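Local coordinates for protein pseudoazurin (Methylobacterium extorquens, PDB 1PMY) that binds one copper ion and probably carries electrons in the periplasm as a small blue copper protein, at residues S30-T44 with Y55-F68. Sequence-based numbering, arbitrary orientation.
With CU (copper (II) ion), chain B.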
ATOM      1  N   SER A  30      -7.296  11.015   1.143  1.00 10.62           N
ATOM      2  CA  SER A  30      -6.385  10.521   2.171  1.00 11.25           C
ATOM      3  C   SER A  30      -6.809   9.099   2.549  1.00 10.99           C
ATOM      4  O   SER A  30      -7.949   8.575   2.348  1.00 11.67           O
ATOM      5  CB  SER A  30      -6.237  11.502   3.312  1.00 11.81           C
ATOM      6  OG  SER A  30      -7.483  11.545   4.005  1.00 12.64           O
ATOM      7  N   ILE A  31      -5.832   8.366   3.133  1.00 10.58           N
ATOM      8  CA  ILE A  31      -6.166   7.066   3.751  1.00  9.83           C
ATOM      9  C   ILE A  31      -5.858   7.249   5.253  1.00 11.10           C
ATOM     10  O   ILE A  31      -4.828   7.802   5.557  1.00 10.91           O
ATOM     11  CB  ILE A  31      -5.301   5.865   3.179  1.00  9.42           C
ATOM     12  CG1 ILE A  31      -5.696   5.586   1.715  1.00  8.55           C
ATOM     13  CG2 ILE A  31      -5.409   4.579   4.039  1.00  8.36           C
ATOM     14  CD1 ILE A  31      -4.691   4.622   0.928  1.00  7.38           C
ATOM     15  N   LYS A  32      -6.752   6.701   6.055  1.00 11.06           N
ATOM     16  CA  LYS A  32      -6.403   6.593   7.500  1.00 12.26           C
ATOM     17  C   LYS A  32      -6.142   5.079   7.713  1.00 12.41           C
ATOM     18  O   LYS A  32      -7.024   4.171   7.542  1.00 12.81           O
ATOM     19  CB  LYS A  32      -7.603   7.038   8.336  1.00 13.49           C
ATOM     20  CG  LYS A  32      -7.285   7.081   9.841  1.00 16.55           C
ATOM     21  CD  LYS A  32      -8.567   7.576  10.607  1.00 18.05           C
ATOM     22  CE  LYS A  32      -8.451   9.072  10.906  1.00 19.82           C
ATOM     23  NZ  LYS A  32      -7.537   9.309  12.092  1.00 20.49           N
ATOM     24  N   PHE A  33      -4.951   4.742   8.128  1.00 11.10           N
ATOM     25  CA  PHE A  33      -4.531   3.344   8.391  1.00 11.71           C
ATOM     26  C   PHE A  33      -4.817   3.145   9.919  1.00 12.54           C
ATOM     27  O   PHE A  33      -4.339   3.981  10.651  1.00 12.74           O
ATOM     28  CB  PHE A  33      -2.995   3.196   8.186  1.00 10.70           C
ATOM     29  CG  PHE A  33      -2.682   3.219   6.692  1.00 10.35           C
ATOM     30  CD1 PHE A  33      -2.758   2.087   5.961  1.00 10.38           C
ATOM     31  CD2 PHE A  33      -2.322   4.487   6.122  1.00 10.24           C
ATOM     32  CE1 PHE A  33      -2.502   2.111   4.597  1.00 10.82           C
ATOM     33  CE2 PHE A  33      -1.939   4.506   4.783  1.00 11.04           C
ATOM     34  CZ  PHE A  33      -2.079   3.334   4.011  1.00 10.86           C
ATOM     35  N   LEU A  34      -5.629   2.127  10.187  1.00 13.12           N
ATOM     36  CA  LEU A  34      -6.056   1.882  11.578  1.00 13.62           C
ATOM     37  C   LEU A  34      -5.311   0.726  12.209  1.00 13.81           C
ATOM     38  O   LEU A  34      -5.364  -0.351  11.641  1.00 14.15           O
ATOM     39  CB  LEU A  34      -7.583   1.592  11.481  1.00 13.82           C
ATOM     40  CG  LEU A  34      -8.421   2.830  11.055  1.00 14.25           C
ATOM     41  CD1 LEU A  34      -9.835   2.342  10.770  1.00 14.65           C
ATOM     42  CD2 LEU A  34      -8.333   3.921  12.073  1.00 15.16           C
ATOM     43  N   PRO A  35      -4.751   0.981  13.394  1.00 13.93           N
ATOM     44  CA  PRO A  35      -4.033  -0.065  14.116  1.00 13.96           C
ATOM     45  C   PRO A  35      -5.003  -1.033  14.774  1.00 13.83           C
ATOM     46  O   PRO A  35      -4.932  -1.207  16.007  1.00 13.62           O
ATOM     47  CB  PRO A  35      -3.162   0.761  15.101  1.00 14.48           C
ATOM     48  CG  PRO A  35      -4.090   1.921  15.469  1.00 14.72           C
ATOM     49  CD  PRO A  35      -4.740   2.297  14.110  1.00 14.01           C
ATOM     50  N   THR A  36      -5.807  -1.737  14.047  1.00 13.88           N
ATOM     51  CA  THR A  36      -6.770  -2.750  14.477  1.00 13.90           C
ATOM     52  C   THR A  36      -6.043  -3.697  15.398  1.00 13.86           C
ATOM     53  O   THR A  36      -6.451  -4.085  16.522  1.00 14.02           O
ATOM     54  CB  THR A  36      -7.578  -3.476  13.365  1.00 14.51           C
ATOM     55  OG1 THR A  36      -8.056  -2.497  12.407  1.00 15.90           O
ATOM     56  CG2 THR A  36      -8.778  -4.327  13.908  1.00 14.49           C
ATOM     57  N   ASP A  37      -4.918  -4.177  14.855  1.00 13.45           N
ATOM     58  CA  ASP A  37      -3.987  -5.015  15.627  1.00 13.85           C
ATOM     59  C   ASP A  37      -2.729  -4.132  15.749  1.00 13.85           C
ATOM     60  O   ASP A  37      -2.441  -3.289  14.890  1.00 15.53           O
ATOM     61  CB  ASP A  37      -3.695  -6.327  14.943  1.00 14.92           C
ATOM     62  CG  ASP A  37      -4.865  -7.307  14.945  1.00 15.40           C
ATOM     63  OD1 ASP A  37      -5.428  -7.516  16.015  1.00 16.74           O
ATOM     64  OD2 ASP A  37      -5.162  -7.934  13.948  1.00 16.07           O
ATOM     65  N   LYS A  38      -2.052  -4.292  16.846  1.00 13.65           N
ATOM     66  CA  LYS A  38      -0.817  -3.563  17.121  1.00 14.18           C
ATOM     67  C   LYS A  38       0.337  -4.207  16.310  1.00 13.16           C
ATOM     68  O   LYS A  38       0.260  -5.365  15.893  1.00 13.02           O
ATOM     69  CB  LYS A  38      -0.560  -3.833  18.641  1.00 16.29           C
ATOM     70  CG  LYS A  38       0.779  -4.179  19.103  1.00 18.18           C
ATOM     71  CD  LYS A  38       1.035  -5.072  20.265  1.00 20.02           C
ATOM     72  CE  LYS A  38       0.303  -6.431  20.162  1.00 20.68           C
ATOM     73  NZ  LYS A  38       1.232  -7.474  19.597  1.00 21.53           N
ATOM     74  N   GLY A  39       1.432  -3.430  16.294  1.00 11.92           N
ATOM     75  CA  GLY A  39       2.676  -3.964  15.697  1.00 10.44           C
ATOM     76  C   GLY A  39       2.753  -3.800  14.165  1.00 10.56           C
ATOM     77  O   GLY A  39       3.596  -4.505  13.606  1.00 10.60           O
ATOM     78  N   HIS A  40       1.936  -3.001  13.584  1.00  9.60           N
ATOM     79  CA  HIS A  40       1.983  -2.757  12.118  1.00 10.16           C
ATOM     80  C   HIS A  40       2.346  -1.321  11.821  1.00  9.63           C
ATOM     81  O   HIS A  40       2.076  -0.448  12.668  1.00  9.13           O
ATOM     82  CB  HIS A  40       0.711  -3.230  11.449  1.00 10.41           C
ATOM     83  CG  HIS A  40       0.334  -4.637  11.675  1.00 11.36           C
ATOM     84  ND1 HIS A  40       0.877  -5.807  11.210  1.00 11.17           N
ATOM     85  CD2 HIS A  40      -0.716  -5.061  12.490  1.00 11.43           C
ATOM     86  CE1 HIS A  40       0.238  -6.848  11.650  1.00 11.87           C
ATOM     87  NE2 HIS A  40      -0.742  -6.416  12.401  1.00 12.30           N
ATOM     88  N   ASN A  41       2.929  -1.097  10.632  1.00  8.74           N
ATOM     89  CA  ASN A  41       3.151   0.315  10.180  1.00  9.24           C
ATOM     90  C   ASN A  41       2.861   0.306   8.656  1.00  8.51           C
ATOM     91  O   ASN A  41       2.558  -0.736   8.069  1.00  8.68           O
ATOM     92  CB  ASN A  41       4.406   0.995  10.560  1.00  9.54           C
ATOM     93  CG  ASN A  41       5.640   0.554   9.748  1.00  9.35           C
ATOM     94  OD1 ASN A  41       5.497  -0.520   9.103  1.00  9.49           O
ATOM     95  ND2 ASN A  41       6.545   1.514   9.680  1.00 10.40           N
ATOM     96  N   VAL A  42       3.197   1.455   8.089  1.00  9.28           N
ATOM     97  CA  VAL A  42       3.098   1.677   6.645  1.00  9.23           C
ATOM     98  C   VAL A  42       4.392   2.417   6.193  1.00  9.21           C
ATOM     99  O   VAL A  42       4.873   3.400   6.817  1.00  9.30           O
ATOM    100  CB  VAL A  42       1.850   2.604   6.356  1.00  9.88           C
ATOM    101  CG1 VAL A  42       1.699   2.634   4.809  1.00 10.73           C
ATOM    102  CG2 VAL A  42       0.563   1.886   6.862  1.00 10.38           C
ATOM    103  N   GLU A  43       4.939   1.865   5.128  1.00  8.58           N
ATOM    104  CA  GLU A  43       6.193   2.502   4.597  1.00  7.52           C
ATOM    105  C   GLU A  43       6.199   2.335   3.108  1.00  7.18           C
ATOM    106  O   GLU A  43       5.800   1.265   2.538  1.00  7.20           O
ATOM    107  CB  GLU A  43       7.466   1.920   5.223  1.00  7.41           C
ATOM    108  CG  GLU A  43       8.782   2.490   4.698  1.00  7.73           C
ATOM    109  CD  GLU A  43      10.042   2.077   5.402  1.00  8.69           C
ATOM    110  OE1 GLU A  43       9.887   1.364   6.384  1.00  9.94           O
ATOM    111  OE2 GLU A  43      11.146   2.491   5.042  1.00  9.91           O
ATOM    112  N   THR A  44       6.668   3.387   2.473  1.00  6.88           N
ATOM    113  CA  THR A  44       6.784   3.325   0.972  1.00  6.86           C
ATOM    114  C   THR A  44       7.712   2.115   0.595  1.00  5.46           C
ATOM    115  O   THR A  44       8.712   1.874   1.328  1.00  7.49           O
ATOM    116  CB  THR A  44       7.579   4.636   0.552  1.00  7.43           C
ATOM    117  OG1 THR A  44       6.728   5.757   0.927  1.00  8.56           O
ATOM    118  CG2 THR A  44       8.009   4.697  -0.931  1.00  7.94           C
ATOM    119  N   TYR A  55       8.186  10.399   0.831  1.00 16.08           N
ATOM    120  CA  TYR A  55       8.417   9.012   1.351  1.00 15.52           C
ATOM    121  C   TYR A  55       7.616   8.961   2.672  1.00 15.11           C
ATOM    122  O   TYR A  55       7.654   9.940   3.436  1.00 15.18           O
ATOM    123  CB  TYR A  55       9.952   8.911   1.656  1.00 15.74           C
ATOM    124  CG  TYR A  55      10.369   7.480   1.967  1.00 15.42           C
ATOM    125  CD1 TYR A  55      10.651   6.587   0.938  1.00 15.19           C
ATOM    126  CD2 TYR A  55      10.370   7.015   3.289  1.00 15.44           C
ATOM    127  CE1 TYR A  55      11.029   5.272   1.244  1.00 14.96           C
ATOM    128  CE2 TYR A  55      10.745   5.698   3.600  1.00 15.09           C
ATOM    129  CZ  TYR A  55      11.016   4.821   2.560  1.00 14.86           C
ATOM    130  OH  TYR A  55      11.376   3.509   2.777  1.00 13.64           O
ATOM    131  N   VAL A  56       6.917   7.848   2.828  1.00 14.06           N
ATOM    132  CA  VAL A  56       6.090   7.630   4.032  1.00 13.06           C
ATOM    133  C   VAL A  56       6.740   6.543   4.894  1.00 12.50           C
ATOM    134  O   VAL A  56       7.175   5.512   4.329  1.00 10.97           O
ATOM    135  CB  VAL A  56       4.678   7.145   3.553  1.00 13.71           C
ATOM    136  CG1 VAL A  56       3.767   6.730   4.711  1.00 14.14           C
ATOM    137  CG2 VAL A  56       4.056   8.167   2.631  1.00 14.20           C
ATOM    138  N   LYS A  57       6.800   6.824   6.182  1.00 11.75           N
ATOM    139  CA  LYS A  57       7.320   5.873   7.142  1.00 12.19           C
ATOM    140  C   LYS A  57       6.658   6.264   8.496  1.00 11.49           C
ATOM    141  O   LYS A  57       7.068   7.145   9.187  1.00 11.65           O
ATOM    142  CB  LYS A  57       8.832   5.849   7.357  1.00 13.43           C
ATOM    143  CG  LYS A  57       9.131   4.563   8.106  1.00 14.73           C
ATOM    144  CD  LYS A  57      10.145   4.432   9.094  1.00 17.63           C
ATOM    145  CE  LYS A  57      11.523   4.943   9.042  1.00 18.60           C
ATOM    146  NZ  LYS A  57      11.867   5.597  10.387  1.00 20.07           N
ATOM    147  N   THR A  58       5.649   5.456   8.829  1.00 10.25           N
ATOM    148  CA  THR A  58       4.850   5.675  10.016  1.00  8.77           C
ATOM    149  C   THR A  58       5.408   4.911  11.212  1.00  7.80           C
ATOM    150  O   THR A  58       6.200   4.024  11.043  1.00  8.30           O
ATOM    151  CB  THR A  58       3.289   5.451   9.776  1.00  8.70           C
ATOM    152  OG1 THR A  58       3.001   4.030   9.527  1.00  8.73           O
ATOM    153  CG2 THR A  58       2.877   6.282   8.514  1.00  8.71           C
ATOM    154  N   THR A  59       4.916   5.335  12.368  1.00  8.92           N
ATOM    155  CA  THR A  59       5.281   4.695  13.659  1.00  8.06           C
ATOM    156  C   THR A  59       4.357   3.529  13.925  1.00  8.70           C
ATOM    157  O   THR A  59       3.130   3.421  13.719  1.00  8.05           O
ATOM    158  CB  THR A  59       5.110   5.758  14.823  1.00  8.22           C
ATOM    159  OG1 THR A  59       6.001   6.839  14.465  1.00  9.32           O
ATOM    160  CG2 THR A  59       5.452   5.079  16.168  1.00  8.32           C
ATOM    161  N   VAL A  60       5.107   2.444  14.256  1.00  9.07           N
ATOM    162  CA  VAL A  60       4.466   1.175  14.547  1.00 10.69           C
ATOM    163  C   VAL A  60       3.372   1.281  15.651  1.00 11.77           C
ATOM    164  O   VAL A  60       3.619   1.925  16.684  1.00 11.47           O
ATOM    165  CB  VAL A  60       5.504   0.093  14.739  1.00 10.89           C
ATOM    166  CG1 VAL A  60       4.817  -1.190  15.269  1.00 11.11           C
ATOM    167  CG2 VAL A  60       6.328  -0.256  13.528  1.00 10.50           C
ATOM    168  N   GLY A  61       2.249   0.675  15.348  1.00 12.40           N
ATOM    169  CA  GLY A  61       1.114   0.621  16.289  1.00 13.06           C
ATOM    170  C   GLY A  61       0.286   1.885  16.417  1.00 13.06           C
ATOM    171  O   GLY A  61      -0.652   1.923  17.256  1.00 13.77           O
ATOM    172  N   GLN A  62       0.565   2.916  15.603  1.00 13.61           N
ATOM    173  CA  GLN A  62      -0.211   4.177  15.659  1.00 13.75           C
ATOM    174  C   GLN A  62      -1.110   4.323  14.441  1.00 13.01           C
ATOM    175  O   GLN A  62      -0.793   3.908  13.288  1.00 12.28           O
ATOM    176  CB  GLN A  62       0.740   5.396  15.618  1.00 15.34           C
ATOM    177  CG  GLN A  62       1.561   5.482  16.876  1.00 17.92           C
ATOM    178  CD  GLN A  62       2.170   6.819  17.148  1.00 19.40           C
ATOM    179  OE1 GLN A  62       2.743   6.961  18.253  1.00 20.68           O
ATOM    180  NE2 GLN A  62       2.203   7.808  16.264  1.00 20.10           N
ATOM    181  N   GLU A  63      -2.212   5.082  14.658  1.00 13.02           N
ATOM    182  CA  GLU A  63      -3.106   5.385  13.477  1.00 13.57           C
ATOM    183  C   GLU A  63      -2.246   6.386  12.661  1.00 13.40           C
ATOM    184  O   GLU A  63      -1.409   7.136  13.294  1.00 13.24           O
ATOM    185  CB  GLU A  63      -4.218   6.315  13.911  1.00 15.04           C
ATOM    186  CG  GLU A  63      -5.151   5.997  14.989  1.00 18.37           C
ATOM    187  CD  GLU A  63      -6.604   6.448  14.776  1.00 19.71           C
ATOM    188  OE1 GLU A  63      -6.807   7.473  14.094  1.00 20.41           O
ATOM    189  OE2 GLU A  63      -7.455   5.730  15.273  1.00 21.06           O
ATOM    190  N   ALA A  64      -2.451   6.436  11.379  1.00 12.61           N
ATOM    191  CA  ALA A  64      -1.661   7.365  10.564  1.00 12.49           C
ATOM    192  C   ALA A  64      -2.517   7.781   9.378  1.00 12.62           C
ATOM    193  O   ALA A  64      -3.368   6.983   8.966  1.00 13.86           O
ATOM    194  CB  ALA A  64      -0.412   6.616   9.985  1.00 12.51           C
ATOM    195  N   VAL A  65      -2.328   8.967   8.960  1.00 12.85           N
ATOM    196  CA  VAL A  65      -3.019   9.479   7.792  1.00 12.73           C
ATOM    197  C   VAL A  65      -1.968   9.877   6.744  1.00 12.59           C
ATOM    198  O   VAL A  65      -0.922  10.499   6.977  1.00 13.50           O
ATOM    199  CB  VAL A  65      -3.956  10.653   8.183  1.00 13.37           C
ATOM    200  CG1 VAL A  65      -4.444  11.266   6.833  1.00 13.63           C
ATOM    201  CG2 VAL A  65      -5.078  10.155   9.056  1.00 13.93           C
ATOM    202  N   VAL A  66      -2.327   9.464   5.489  1.00 12.13           N
ATOM    203  CA  VAL A  66      -1.483   9.829   4.342  1.00 12.16           C
ATOM    204  C   VAL A  66      -2.382  10.513   3.306  1.00 12.38           C
ATOM    205  O   VAL A  66      -3.368   9.918   2.837  1.00 13.16           O
ATOM    206  CB  VAL A  66      -0.790   8.569   3.730  1.00 12.29           C
ATOM    207  CG1 VAL A  66       0.143   8.966   2.532  1.00 12.76           C
ATOM    208  CG2 VAL A  66       0.022   7.878   4.831  1.00 13.17           C
ATOM    209  N   LYS A  67      -2.024  11.755   2.990  1.00 12.68           N
ATOM    210  CA  LYS A  67      -2.784  12.498   1.967  1.00 13.82           C
ATOM    211  C   LYS A  67      -2.046  12.254   0.626  1.00 13.91           C
ATOM    212  O   LYS A  67      -0.754  12.119   0.613  1.00 14.17           O
ATOM    213  CB  LYS A  67      -2.988  13.951   2.335  1.00 14.39           C
ATOM    214  CG  LYS A  67      -4.022  14.687   1.475  1.00 14.92           C
ATOM    215  CD  LYS A  67      -4.186  16.087   1.998  1.00 15.49           C
ATOM    216  CE  LYS A  67      -5.205  17.038   1.475  1.00 15.93           C
ATOM    217  NZ  LYS A  67      -6.535  16.392   1.493  1.00 16.42           N
ATOM    218  N   PHE A  68      -2.818  12.141  -0.437  1.00 13.82           N
ATOM    219  CA  PHE A  68      -2.286  11.834  -1.751  1.00 14.26           C
ATOM    220  C   PHE A  68      -2.581  12.961  -2.734  1.00 15.97           C
ATOM    221  O   PHE A  68      -3.770  13.232  -3.013  1.00 17.11           O
ATOM    222  CB  PHE A  68      -2.836  10.533  -2.302  1.00 13.46           C
ATOM    223  CG  PHE A  68      -2.446   9.327  -1.546  1.00 12.93           C
ATOM    224  CD1 PHE A  68      -3.110   8.879  -0.407  1.00 12.66           C
ATOM    225  CD2 PHE A  68      -1.374   8.560  -2.042  1.00 13.17           C
ATOM    226  CE1 PHE A  68      -2.700   7.723   0.261  1.00 12.57           C
ATOM    227  CE2 PHE A  68      -0.931   7.420  -1.391  1.00 12.94           C
ATOM    228  CZ  PHE A  68      -1.576   6.987  -0.246  1.00 12.62           C
TER
HETATM  229 CU    CU B 124       2.457  -5.597   9.892  1.00 12.48          CU
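The Tyr55 ring takes Thr44 over one face, a CH-pi contact with CB 3.9 Å from the ring centroid, and meets Glu43 at its edge, where Tyr55 OH gives a very short hydrogen bond to OE2 of Glu43, 2.5 Å, the carboxylate turned 80° from the ring. The Phe33 ring lies between Val42 CG2 on one face and Ile31 CG2 on the other, both from its own segment; across the contact, Val66 CG2 touches its edge at CE2, 3.9 Å. Ile31 CD1 comes obliquely to Phe68. Ile31, Phe33 and Val66 line the inward face of the antiparallel pair 30-34 and 64-67, an edge of the cupredoxin beta-sandwich, with Phe68 just past its end; Val42 comes in from the run leading to strand 43-44, so Phe33 bridges the two. On the outward face Lys32 NZ forms a salt bridge to Glu63 OE1 at 2.8 Å, its chain passing Val65 CG2 and bending at chi3 and chi4. With an alanine at Lys32, Glu63 OE1 would probably lose its charge mate and Val65 CG2 the aliphatic chain lying along it. Thr44 OG1 accepts Val56 N. Asn41 ND2 donates to Thr58 O at 2.9 Å, the acceptor lying in the amide plane, while its OD1 takes Ala79 N; the two bonds fix the amide's rotation and link Thr58 to the residue after Cys78. His40 ND1 ligates copper at 2.1 Å, with Cys78, His81 and Met86 completing the site. Gly61 N holds His40 O and Thr58 OG1 holds Val42 N, fixing the backbone on either side of Asn41, consistent with a preset position for the His40 ligand.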